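Glutathione S-transferase family protein (Populus trichocarpa, PDB 5F06) probably conjugates glutathione to electrophilic substrates, as a glutathione transferase of the plant Phi class, and binds glutathione in a pocket of its thioredoxin-like domain. Local coordinates at residues 11-22 against 201-211; 1-9 against 25-33. One frame throughout, in Å; residues are numbered along the deposited sequence.

Contact 1 of 2, residues 11-22 against 201-211. With GSH (glutathione), chain C; SO4 (sulfate ion), chain D.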
loop_
_atom_site.group_PDB
_atom_site.type_symbol
_atom_site.label_atom_id
_atom_site.label_comp_id
_atom_site.label_asym_id
_atom_site.label_seq_id
_atom_site.Cartn_x
_atom_site.Cartn_y
_atom_site.Cartn_z
ATOM N N THR A 11 15.428 -0.248 -6.756
ATOM C CA THR A 11 14.790 -0.789 -5.563
ATOM C C THR A 11 13.518 -1.547 -5.893
ATOM O O THR A 11 13.233 -2.591 -5.312
ATOM C CB THR A 11 14.431 0.325 -4.576
ATOM O OG1 THR A 11 13.631 1.314 -5.242
ATOM C CG2 THR A 11 15.683 0.976 -4.030
ATOM N N CYS A 12 12.748 -0.993 -6.822
ATOM C CA CYS A 12 11.446 -1.535 -7.170
ATOM C C CYS A 12 11.565 -2.872 -7.905
ATOM O O CYS A 12 10.773 -3.784 -7.673
ATOM C CB CYS A 12 10.684 -0.518 -8.014
ATOM S SG CYS A 12 10.581 1.112 -7.232
ATOM N N THR A 13 12.557 -2.997 -8.783
ATOM C CA THR A 13 12.806 -4.272 -9.451
ATOM C C THR A 13 13.366 -5.284 -8.462
ATOM O O THR A 13 12.965 -6.452 -8.465
ATOM C CB THR A 13 13.789 -4.135 -10.628
ATOM O OG1 THR A 13 13.332 -3.113 -11.519
ATOM C CG2 THR A 13 13.904 -5.453 -11.395
ATOM N N SER A 14 14.288 -4.836 -7.614
ATOM C CA SER A 14 14.935 -5.721 -6.649
ATOM C C SER A 14 13.931 -6.340 -5.686
ATOM O O SER A 14 14.126 -7.461 -5.221
ATOM C CB SER A 14 16.007 -4.969 -5.861
ATOM O OG SER A 14 17.120 -4.658 -6.680
ATOM N N ARG A 15 12.863 -5.610 -5.383
ATOM C CA ARG A 15 11.828 -6.128 -4.497
ATOM C C ARG A 15 11.205 -7.388 -5.099
ATOM O O ARG A 15 10.944 -8.361 -4.390
ATOM C CB ARG A 15 10.753 -5.067 -4.235
ATOM C CG ARG A 15 9.792 -5.442 -3.122
ATOM C CD ARG A 15 8.868 -4.299 -2.716
ATOM N NE ARG A 15 9.600 -3.170 -2.136
ATOM C CZ ARG A 15 9.796 -1.994 -2.730
ATOM N NH1 ARG A 15 9.307 -1.741 -3.940
ATOM N NH2 ARG A 15 10.482 -1.053 -2.098
ATOM N N VAL A 16 10.986 -7.377 -6.411
ATOM C CA VAL A 16 10.445 -8.549 -7.091
ATOM C C VAL A 16 11.506 -9.642 -7.211
ATOM O O VAL A 16 11.233 -10.820 -6.952
ATOM C CB VAL A 16 9.911 -8.193 -8.497
ATOM C CG1 VAL A 16 9.337 -9.427 -9.186
ATOM C CG2 VAL A 16 8.860 -7.105 -8.410
ATOM N N LEU A 17 12.719 -9.252 -7.596
ATOM C CA LEU A 17 13.783 -10.223 -7.809
ATOM C C LEU A 17 14.003 -11.103 -6.584
ATOM O O LEU A 17 14.132 -12.319 -6.708
ATOM C CB LEU A 17 15.083 -9.517 -8.186
ATOM C CG LEU A 17 15.129 -8.943 -9.604
ATOM C CD1 LEU A 17 16.380 -8.124 -9.797
ATOM C CD2 LEU A 17 15.061 -10.056 -10.643
ATOM N N THR A 18 14.032 -10.505 -5.397
ATOM C CA THR A 18 14.273 -11.286 -4.193
ATOM C C THR A 18 13.097 -12.229 -3.934
ATOM O O THR A 18 13.292 -13.364 -3.490
ATOM C CB THR A 18 14.530 -10.386 -2.959
ATOM O OG1 THR A 18 14.831 -11.203 -1.820
ATOM C CG2 THR A 18 13.332 -9.508 -2.654
ATOM N N CYS A 19 11.881 -11.776 -4.235
ATOM C CA CYS A 19 10.704 -12.632 -4.103
ATOM C C CYS A 19 10.795 -13.832 -5.048
ATOM O O CYS A 19 10.541 -14.969 -4.643
ATOM C CB CYS A 19 9.420 -11.844 -4.378
ATOM S SG CYS A 19 7.898 -12.846 -4.267
ATOM N N LEU A 20 11.164 -13.580 -6.301
ATOM C CA LEU A 20 11.345 -14.654 -7.275
ATOM C C LEU A 20 12.349 -15.702 -6.779
ATOM O O LEU A 20 12.121 -16.902 -6.939
ATOM C CB LEU A 20 11.793 -14.082 -8.624
ATOM C CG LEU A 20 10.717 -13.319 -9.405
ATOM C CD1 LEU A 20 11.330 -12.408 -10.464
ATOM C CD2 LEU A 20 9.747 -14.295 -10.051
ATOM N N HIS A 21 13.445 -15.260 -6.168
ATOM C CA HIS A 21 14.463 -16.188 -5.671
ATOM C C HIS A 21 13.997 -16.952 -4.439
ATOM O O HIS A 21 14.296 -18.143 -4.299
ATOM C CB HIS A 21 15.764 -15.445 -5.353
ATOM C CG HIS A 21 16.459 -14.909 -6.563
ATOM N ND1 HIS A 21 16.693 -15.677 -7.684
ATOM C CD2 HIS A 21 16.978 -13.687 -6.828
ATOM C CE1 HIS A 21 17.325 -14.950 -8.588
ATOM N NE2 HIS A 21 17.509 -13.738 -8.094
ATOM N N GLU A 22 13.291 -16.274 -3.537
ATOM C CA GLU A 22 12.714 -16.942 -2.374
ATOM C C GLU A 22 11.836 -18.105 -2.822
ATOM O O GLU A 22 11.793 -19.148 -2.170
ATOM C CB GLU A 22 11.896 -15.963 -1.527
ATOM C CG GLU A 22 12.722 -14.929 -0.774
ATOM C CD GLU A 22 13.465 -15.505 0.423
ATOM O OE1 GLU A 22 13.295 -16.702 0.728
ATOM O OE2 GLU A 22 14.221 -14.747 1.063
ATOM N N ARG A 201 19.983 -13.197 3.935
ATOM C CA ARG A 201 19.336 -14.361 3.341
ATOM C C ARG A 201 19.884 -14.583 1.935
ATOM O O ARG A 201 20.128 -13.615 1.215
ATOM C CB ARG A 201 17.821 -14.181 3.298
ATOM C CG ARG A 201 17.168 -14.104 4.672
ATOM C CD ARG A 201 15.666 -13.882 4.556
ATOM N NE ARG A 201 14.981 -14.982 3.877
ATOM C CZ ARG A 201 14.495 -16.069 4.478
ATOM N NH1 ARG A 201 14.611 -16.226 5.789
ATOM N NH2 ARG A 201 13.884 -17.005 3.762
ATOM N N PRO A 202 20.090 -15.856 1.544
ATOM C CA PRO A 202 20.628 -16.156 0.212
ATOM C C PRO A 202 19.850 -15.493 -0.918
ATOM O O PRO A 202 20.457 -15.024 -1.883
ATOM C CB PRO A 202 20.515 -17.680 0.125
ATOM C CG PRO A 202 20.599 -18.142 1.530
ATOM C CD PRO A 202 19.917 -17.083 2.349
ATOM N N ALA A 203 18.528 -15.440 -0.785
ATOM C CA ALA A 203 17.668 -14.909 -1.834
ATOM C C ALA A 203 17.867 -13.411 -2.056
ATOM O O ALA A 203 17.551 -12.905 -3.131
ATOM C CB ALA A 203 16.211 -15.197 -1.509
ATOM N N PHE A 204 18.379 -12.698 -1.053
ATOM C CA PHE A 204 18.637 -11.268 -1.225
ATOM C C PHE A 204 20.092 -11.006 -1.578
ATOM O O PHE A 204 20.403 -10.011 -2.233
ATOM C CB PHE A 204 18.275 -10.462 0.025
ATOM C CG PHE A 204 18.497 -8.984 -0.145
ATOM C CD1 PHE A 204 17.678 -8.244 -0.985
ATOM C CD2 PHE A 204 19.538 -8.341 0.504
ATOM C CE1 PHE A 204 17.886 -6.889 -1.165
ATOM C CE2 PHE A 204 19.750 -6.986 0.327
ATOM C CZ PHE A 204 18.922 -6.261 -0.509
ATOM N N LYS A 205 20.985 -11.887 -1.138
ATOM C CA LYS A 205 22.406 -11.685 -1.384
ATOM C C LYS A 205 22.689 -11.692 -2.881
ATOM O O LYS A 205 23.553 -10.959 -3.356
ATOM C CB LYS A 205 23.247 -12.750 -0.673
ATOM C CG LYS A 205 23.392 -12.514 0.829
ATOM C CD LYS A 205 24.747 -12.973 1.369
ATOM C CE LYS A 205 24.678 -14.347 2.025
ATOM N NZ LYS A 205 24.149 -15.406 1.123
ATOM N N LYS A 206 21.947 -12.506 -3.624
ATOM C CA LYS A 206 22.105 -12.558 -5.072
ATOM C C LYS A 206 21.611 -11.258 -5.705
ATOM O O LYS A 206 22.154 -10.798 -6.706
ATOM C CB LYS A 206 21.350 -13.754 -5.654
ATOM C CG LYS A 206 21.646 -14.002 -7.124
ATOM C CD LYS A 206 20.895 -15.212 -7.659
ATOM C CE LYS A 206 21.242 -15.471 -9.118
ATOM N NZ LYS A 206 20.479 -16.617 -9.684
ATOM N N VAL A 207 20.585 -10.669 -5.103
ATOM C CA VAL A 207 19.991 -9.436 -5.606
ATOM C C VAL A 207 20.827 -8.225 -5.196
ATOM O O VAL A 207 20.913 -7.241 -5.933
ATOM C CB VAL A 207 18.540 -9.270 -5.089
ATOM C CG1 VAL A 207 17.903 -7.998 -5.631
ATOM C CG2 VAL A 207 17.703 -10.478 -5.475
ATOM N N ALA A 208 21.441 -8.309 -4.019
ATOM C CA ALA A 208 22.241 -7.214 -3.479
ATOM C C ALA A 208 23.404 -6.867 -4.400
ATOM O O ALA A 208 23.801 -5.707 -4.493
ATOM C CB ALA A 208 22.759 -7.574 -2.093
ATOM N N GLU A 209 23.943 -7.876 -5.079
ATOM C CA GLU A 209 25.050 -7.675 -6.008
ATOM C C GLU A 209 24.671 -6.663 -7.080
ATOM O O GLU A 209 25.453 -5.772 -7.418
ATOM C CB GLU A 209 25.452 -8.996 -6.674
ATOM C CG GLU A 209 25.740 -10.137 -5.712
ATOM C CD GLU A 209 26.146 -11.419 -6.429
ATOM O OE1 GLU A 209 25.791 -12.513 -5.941
ATOM O OE2 GLU A 209 26.817 -11.330 -7.477
ATOM N N GLY A 210 23.460 -6.807 -7.609
ATOM C CA GLY A 210 22.996 -5.967 -8.694
ATOM C C GLY A 210 22.714 -4.542 -8.261
ATOM O O GLY A 210 22.628 -3.641 -9.094
ATOM N N MET A 211 22.568 -4.335 -6.957
ATOM C CA MET A 211 22.274 -3.008 -6.428
ATOM C C MET A 211 23.544 -2.225 -6.098
ATOM O O MET A 211 23.473 -1.063 -5.695
ATOM C CB MET A 211 21.396 -3.126 -5.183
ATOM C CG MET A 211 20.131 -3.944 -5.406
ATOM S SD MET A 211 19.020 -3.911 -3.998
ATOM C CE MET A 211 18.443 -2.219 -4.088
HETATM N N1 GSH C . 4.832 2.066 -6.532
HETATM C CA1 GSH C . 5.722 1.678 -7.577
HETATM C C1 GSH C . 6.159 0.243 -7.367
HETATM O O11 GSH C . 6.341 -0.195 -6.203
HETATM O O12 GSH C . 6.346 -0.509 -8.355
HETATM C CB1 GSH C . 6.929 2.597 -7.598
HETATM C CG1 GSH C . 7.718 2.342 -8.874
HETATM C CD1 GSH C . 8.985 3.184 -8.933
HETATM O OE1 GSH C . 9.199 4.055 -8.103
HETATM N N2 GSH C . 9.926 2.921 -9.980
HETATM C CA2 GSH C . 11.142 3.664 -10.104
HETATM C C2 GSH C . 11.234 4.248 -11.511
HETATM O O2 GSH C . 10.704 3.675 -12.442
HETATM C CB2 GSH C . 12.320 2.732 -9.922
HETATM S SG2 GSH C . 12.500 2.241 -8.221
HETATM N N3 GSH C . 11.954 5.474 -11.743
HETATM C CA3 GSH C . 12.050 6.017 -13.086
HETATM C C3 GSH C . 11.263 7.319 -13.208
HETATM O O31 GSH C . 11.563 8.150 -14.110
HETATM O O32 GSH C . 10.317 7.566 -12.415
HETATM S S SO4 D . 15.999 3.889 -6.602
HETATM O O1 SO4 D . 17.355 4.422 -6.460
HETATM O O2 SO4 D . 15.388 3.763 -5.283
HETATM O O3 SO4 D . 15.198 4.792 -7.424
HETATM O O4 SO4 D . 16.062 2.578 -7.241
HETATM O O HOH W 1 16.774 -16.823 1.018
#
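Val207 is the knob at the middle of this helix pair, set into a hole formed by Ser14, Leu17, Thr18 and His21. Its two methyls divide the work: CG1 rests on Ser14 CB (3.6 Å), whereas CG2 lies against Leu17 CB and meets the His21 ring at its edge, near CD2 (3.6 Å). One turn earlier, Ala203 sets a small methyl against Glu22 and His21 and also brings its carbonyl oxygen to the interface, and the axes of helices 11-22 and 202-210 approach to 8.3 Å, running roughly antiparallel at 141°. Thr18 OG1, in one of two conformers, gives that carbonyl a weak hydrogen bond. Toward the other end, Met211 bends at chi3 and lays CG and SD against Ser14, whose hydroxyl is hydrogen-bonded to Ser10 O.

The solvent side is built differently. Lys206, fully extended, crosses His21 at about a right angle and sets CD over one ring face, 4.0 Å from the centroid, a CH-pi contact made by an exposed chain.

At the N-cap of helix 202-210, Arg201 grips the buried Glu22 carboxylate side-on: NE reaches OE2 at 2.9 Å and NH2 reaches OE1 at 3.1 Å. Both bonds are nearly straight and lie close to the guanidinium plane, a pairing that fixes the rotation of both groups. A water accepts from Ala203 N and gives a weak bond to Glu22 OE2. Tyr82 and Tyr162 add cation-pi contacts to Arg201.

Helix 202-210 thus closes one flank of helix 11-22 in the glutathione transferase fold; Val16 and Leu20 pack against helix 66-76 and strand 2-6, while Thr11, at the glutathione site, touches helix 170-176.

Contact 2 of 2, residues 1-9 against 25-33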
loop_
_atom_site.group_PDB
_atom_site.type_symbol
_atom_site.label_atom_id
_atom_site.label_comp_id
_atom_site.label_asym_id
_atom_site.label_seq_id
_atom_site.Cartn_x
_atom_site.Cartn_y
_atom_site.Cartn_z
ATOM N N VAL A 1 6.616 -18.031 -19.509
ATOM C CA VAL A 1 7.773 -17.524 -18.777
ATOM C C VAL A 1 7.411 -16.258 -18.011
ATOM O O VAL A 1 6.699 -15.394 -18.521
ATOM C CB VAL A 1 8.961 -17.217 -19.721
ATOM C CG1 VAL A 1 10.168 -16.687 -18.936
ATOM C CG2 VAL A 1 9.349 -18.447 -20.514
ATOM N N LEU A 2 7.907 -16.157 -16.783
ATOM C CA LEU A 2 7.773 -14.937 -16.004
ATOM C C LEU A 2 8.790 -13.929 -16.503
ATOM O O LEU A 2 9.982 -14.072 -16.238
ATOM C CB LEU A 2 7.989 -15.204 -14.516
ATOM C CG LEU A 2 6.923 -16.038 -13.812
ATOM C CD1 LEU A 2 7.439 -16.481 -12.455
ATOM C CD2 LEU A 2 5.630 -15.247 -13.660
ATOM N N LYS A 3 8.315 -12.927 -17.236
ATOM C CA LYS A 3 9.190 -11.911 -17.799
ATOM C C LYS A 3 9.059 -10.604 -17.031
ATOM O O LYS A 3 8.014 -9.953 -17.060
ATOM C CB LYS A 3 8.876 -11.701 -19.276
ATOM C CG LYS A 3 9.120 -12.948 -20.118
ATOM C CD LYS A 3 8.526 -12.835 -21.514
ATOM C CE LYS A 3 8.986 -11.578 -22.218
ATOM N NZ LYS A 3 10.467 -11.480 -22.299
ATOM N N LEU A 4 10.136 -10.241 -16.344
ATOM C CA LEU A 4 10.180 -9.055 -15.501
ATOM C C LEU A 4 10.921 -7.938 -16.212
ATOM O O LEU A 4 12.087 -8.090 -16.564
ATOM C CB LEU A 4 10.859 -9.381 -14.173
ATOM C CG LEU A 4 10.961 -8.274 -13.121
ATOM C CD1 LEU A 4 9.579 -7.833 -12.680
ATOM C CD2 LEU A 4 11.783 -8.754 -11.930
ATOM N N TYR A 5 10.229 -6.822 -16.432
ATOM C CA TYR A 5 10.814 -5.668 -17.101
ATOM C C TYR A 5 11.289 -4.638 -16.083
ATOM O O TYR A 5 10.493 -4.065 -15.344
ATOM C CB TYR A 5 9.803 -5.040 -18.057
ATOM C CG TYR A 5 9.407 -5.961 -19.182
ATOM C CD1 TYR A 5 8.447 -6.950 -18.994
ATOM C CD2 TYR A 5 10.007 -5.859 -20.430
ATOM C CE1 TYR A 5 8.089 -7.802 -20.025
ATOM C CE2 TYR A 5 9.655 -6.707 -21.465
ATOM C CZ TYR A 5 8.700 -7.678 -21.256
ATOM O OH TYR A 5 8.349 -8.519 -22.287
ATOM N N GLY A 6 12.593 -4.402 -16.043
ATOM C CA GLY A 6 13.145 -3.461 -15.087
ATOM C C GLY A 6 14.653 -3.366 -15.162
ATOM O O GLY A 6 15.239 -3.513 -16.233
ATOM N N ALA A 7 15.283 -3.120 -14.018
ATOM C CA ALA A 7 16.735 -3.005 -13.950
ATOM C C ALA A 7 17.240 -3.525 -12.606
ATOM O O ALA A 7 16.637 -3.235 -11.573
ATOM C CB ALA A 7 17.158 -1.565 -14.156
ATOM N N PRO A 8 18.341 -4.301 -12.609
ATOM C CA PRO A 8 18.865 -4.886 -11.364
ATOM C C PRO A 8 19.139 -3.878 -10.243
ATOM O O PRO A 8 19.003 -4.221 -9.067
ATOM C CB PRO A 8 20.177 -5.538 -11.812
ATOM C CG PRO A 8 19.974 -5.855 -13.243
ATOM C CD PRO A 8 19.089 -4.771 -13.792
ATOM N N MET A 9 19.519 -2.656 -10.603
ATOM C CA MET A 9 19.967 -1.678 -9.617
ATOM C C MET A 9 18.815 -0.927 -8.935
ATOM O O MET A 9 19.022 -0.277 -7.912
ATOM C CB MET A 9 20.920 -0.677 -10.279
ATOM C CG MET A 9 21.606 0.264 -9.302
ATOM S SD MET A 9 23.090 1.035 -9.980
ATOM C CE MET A 9 24.247 -0.329 -9.870
ATOM N N LEU A 25 12.022 -19.575 -8.395
ATOM C CA LEU A 25 11.379 -19.528 -9.707
ATOM C C LEU A 25 12.337 -19.182 -10.842
ATOM O O LEU A 25 13.263 -18.380 -10.676
ATOM C CB LEU A 25 10.235 -18.514 -9.692
ATOM C CG LEU A 25 9.033 -18.874 -8.819
ATOM C CD1 LEU A 25 8.075 -17.703 -8.737
ATOM C CD2 LEU A 25 8.321 -20.110 -9.355
ATOM N N ASP A 26 12.101 -19.798 -11.998
ATOM C CA ASP A 26 12.731 -19.374 -13.242
ATOM C C ASP A 26 12.075 -18.079 -13.673
ATOM O O ASP A 26 10.891 -17.868 -13.411
ATOM C CB ASP A 26 12.571 -20.423 -14.358
ATOM C CG ASP A 26 13.289 -21.729 -14.067
ATOM O OD1 ASP A 26 14.141 -21.778 -13.156
ATOM O OD2 ASP A 26 13.004 -22.714 -14.776
ATOM N N PHE A 27 12.829 -17.220 -14.349
ATOM C CA PHE A 27 12.283 -15.972 -14.865
ATOM C C PHE A 27 13.278 -15.341 -15.824
ATOM O O PHE A 27 14.437 -15.743 -15.876
ATOM C CB PHE A 27 11.964 -14.995 -13.729
ATOM C CG PHE A 27 13.179 -14.512 -12.991
ATOM C CD1 PHE A 27 13.674 -15.217 -11.905
ATOM C CD2 PHE A 27 13.829 -13.352 -13.383
ATOM C CE1 PHE A 27 14.797 -14.779 -11.230
ATOM C CE2 PHE A 27 14.950 -12.907 -12.713
ATOM C CZ PHE A 27 15.437 -13.620 -11.635
ATOM N N GLU A 28 12.813 -14.356 -16.579
ATOM C CA GLU A 28 13.682 -13.567 -17.434
ATOM C C GLU A 28 13.605 -12.104 -17.036
ATOM O O GLU A 28 12.520 -11.521 -17.013
ATOM C CB GLU A 28 13.306 -13.719 -18.907
ATOM C CG GLU A 28 14.191 -12.879 -19.816
ATOM C CD GLU A 28 13.845 -13.011 -21.285
ATOM O OE1 GLU A 28 12.921 -13.781 -21.623
ATOM O OE2 GLU A 28 14.511 -12.339 -22.105
ATOM N N LEU A 29 14.758 -11.528 -16.715
ATOM C CA LEU A 29 14.869 -10.094 -16.500
ATOM C C LEU A 29 15.144 -9.413 -17.835
ATOM O O LEU A 29 16.183 -9.639 -18.454
ATOM C CB LEU A 29 15.974 -9.779 -15.491
ATOM C CG LEU A 29 16.223 -8.296 -15.192
ATOM C CD1 LEU A 29 14.967 -7.617 -14.681
ATOM C CD2 LEU A 29 17.343 -8.134 -14.187
ATOM N N VAL A 30 14.189 -8.605 -18.282
ATOM C CA VAL A 30 14.320 -7.848 -19.522
ATOM C C VAL A 30 14.678 -6.408 -19.175
ATOM O O VAL A 30 13.903 -5.729 -18.505
ATOM C CB VAL A 30 13.021 -7.876 -20.351
ATOM C CG1 VAL A 30 13.199 -7.102 -21.651
ATOM C CG2 VAL A 30 12.599 -9.313 -20.623
ATOM N N PRO A 31 15.859 -5.938 -19.609
ATOM C CA PRO A 31 16.251 -4.572 -19.239
ATOM C C PRO A 31 15.310 -3.494 -19.765
ATOM O O PRO A 31 14.823 -3.588 -20.891
ATOM C CB PRO A 31 17.636 -4.423 -19.871
ATOM C CG PRO A 31 18.146 -5.801 -19.992
ATOM C CD PRO A 31 16.955 -6.650 -20.291
ATOM N N VAL A 32 15.058 -2.487 -18.935
ATOM C CA VAL A 32 14.382 -1.270 -19.365
ATOM C C VAL A 32 15.359 -0.111 -19.210
ATOM O O VAL A 32 15.897 0.121 -18.126
ATOM C CB VAL A 32 13.103 -1.003 -18.550
ATOM C CG1 VAL A 32 12.413 0.269 -19.028
ATOM C CG2 VAL A 32 12.156 -2.180 -18.652
ATOM N N ASP A 33 15.581 0.604 -20.307
ATOM C CA ASP A 33 16.592 1.651 -20.373
ATOM C C ASP A 33 16.049 2.973 -19.829
ATOM O O ASP A 33 15.542 3.803 -20.586
ATOM C CB ASP A 33 17.063 1.814 -21.823
ATOM C CG ASP A 33 18.332 2.643 -21.948
ATOM O OD1 ASP A 33 18.685 3.364 -20.989
ATOM O OD2 ASP A 33 18.970 2.576 -23.019
HETATM O O HOH W 2 9.050 -18.412 -15.490
#
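A chi1 of -64° swings the Tyr5 ring alongside Val30, on the neighbouring strand. Val30 CG1 touches Tyr5 CE2 at 3.6 Å, and CG2 lies over one ring face, offset toward the rim. Lys3 bends at chi3 and chi4, curling its ammonium back over the neighbouring strand; NZ comes within 3.5 Å of Val30 CG2 and makes a weak salt bridge with Glu28 OE1 at 3.4 Å. The Tyr5 hydroxyl is bonded to Glu57 on the adjoining strand, and Lys47 makes a cation-pi contact with the ring.

Beneath these side chains runs a regular parallel pairing, the edge of the thioredoxin-like sheet, in which strands 2-6 and 28-31 are the two strands of a beta-alpha-beta unit. Glu28 N binds Leu2 O, Leu4 N binds Glu28 O, Val30 N binds Leu4 O at 2.8 Å, and Gly6 N binds Val30 O. Beyond the strand end, Val32 N still reaches Gly6 O, but at a more bent 149° and with the donor tilted from the carbonyl plane.

The opposite face of the sheet carries Leu4 and Leu29. Leu4 packs beneath helix 11-22 on Val16 and Leu17; Leu29 turns CD2 onto the Pro8 ring at CG (3.6 Å). Toward the N-terminus, Leu2 CD1 meets Leu25 CD1 at 4.0 Å, and a water spans Leu2 N and Asp26 O. At the other end, Val32 CG2 rests against Tyr5 CB (3.8 Å), its side chain lying beside His39 and Ile53 of the glutathione site.

In the fold
The segments alternate along the chain: 1-9, 11-22, 25-33 and, much later, 201-211. Contact 2 pairs the two strands of the N-terminal beta-alpha-beta unit, and contact 1 adds the helix between them, which packs on the sheet by one flank and on the C-terminal helix 202-210 by another. The centres lie about 12 Å apart, on the same side of the chain's centre. Direct ties cross between them: Leu17 CD2 packs on Phe27 CE2 at 3.5 Å, and the Thr13 hydroxyl is hydrogen-bonded to Ala7 N. Helix 11-22 thereby joins the thioredoxin-like sheet to the helical part of the chain, with Thr11 and Cys12 of the glutathione site at its N-terminal end.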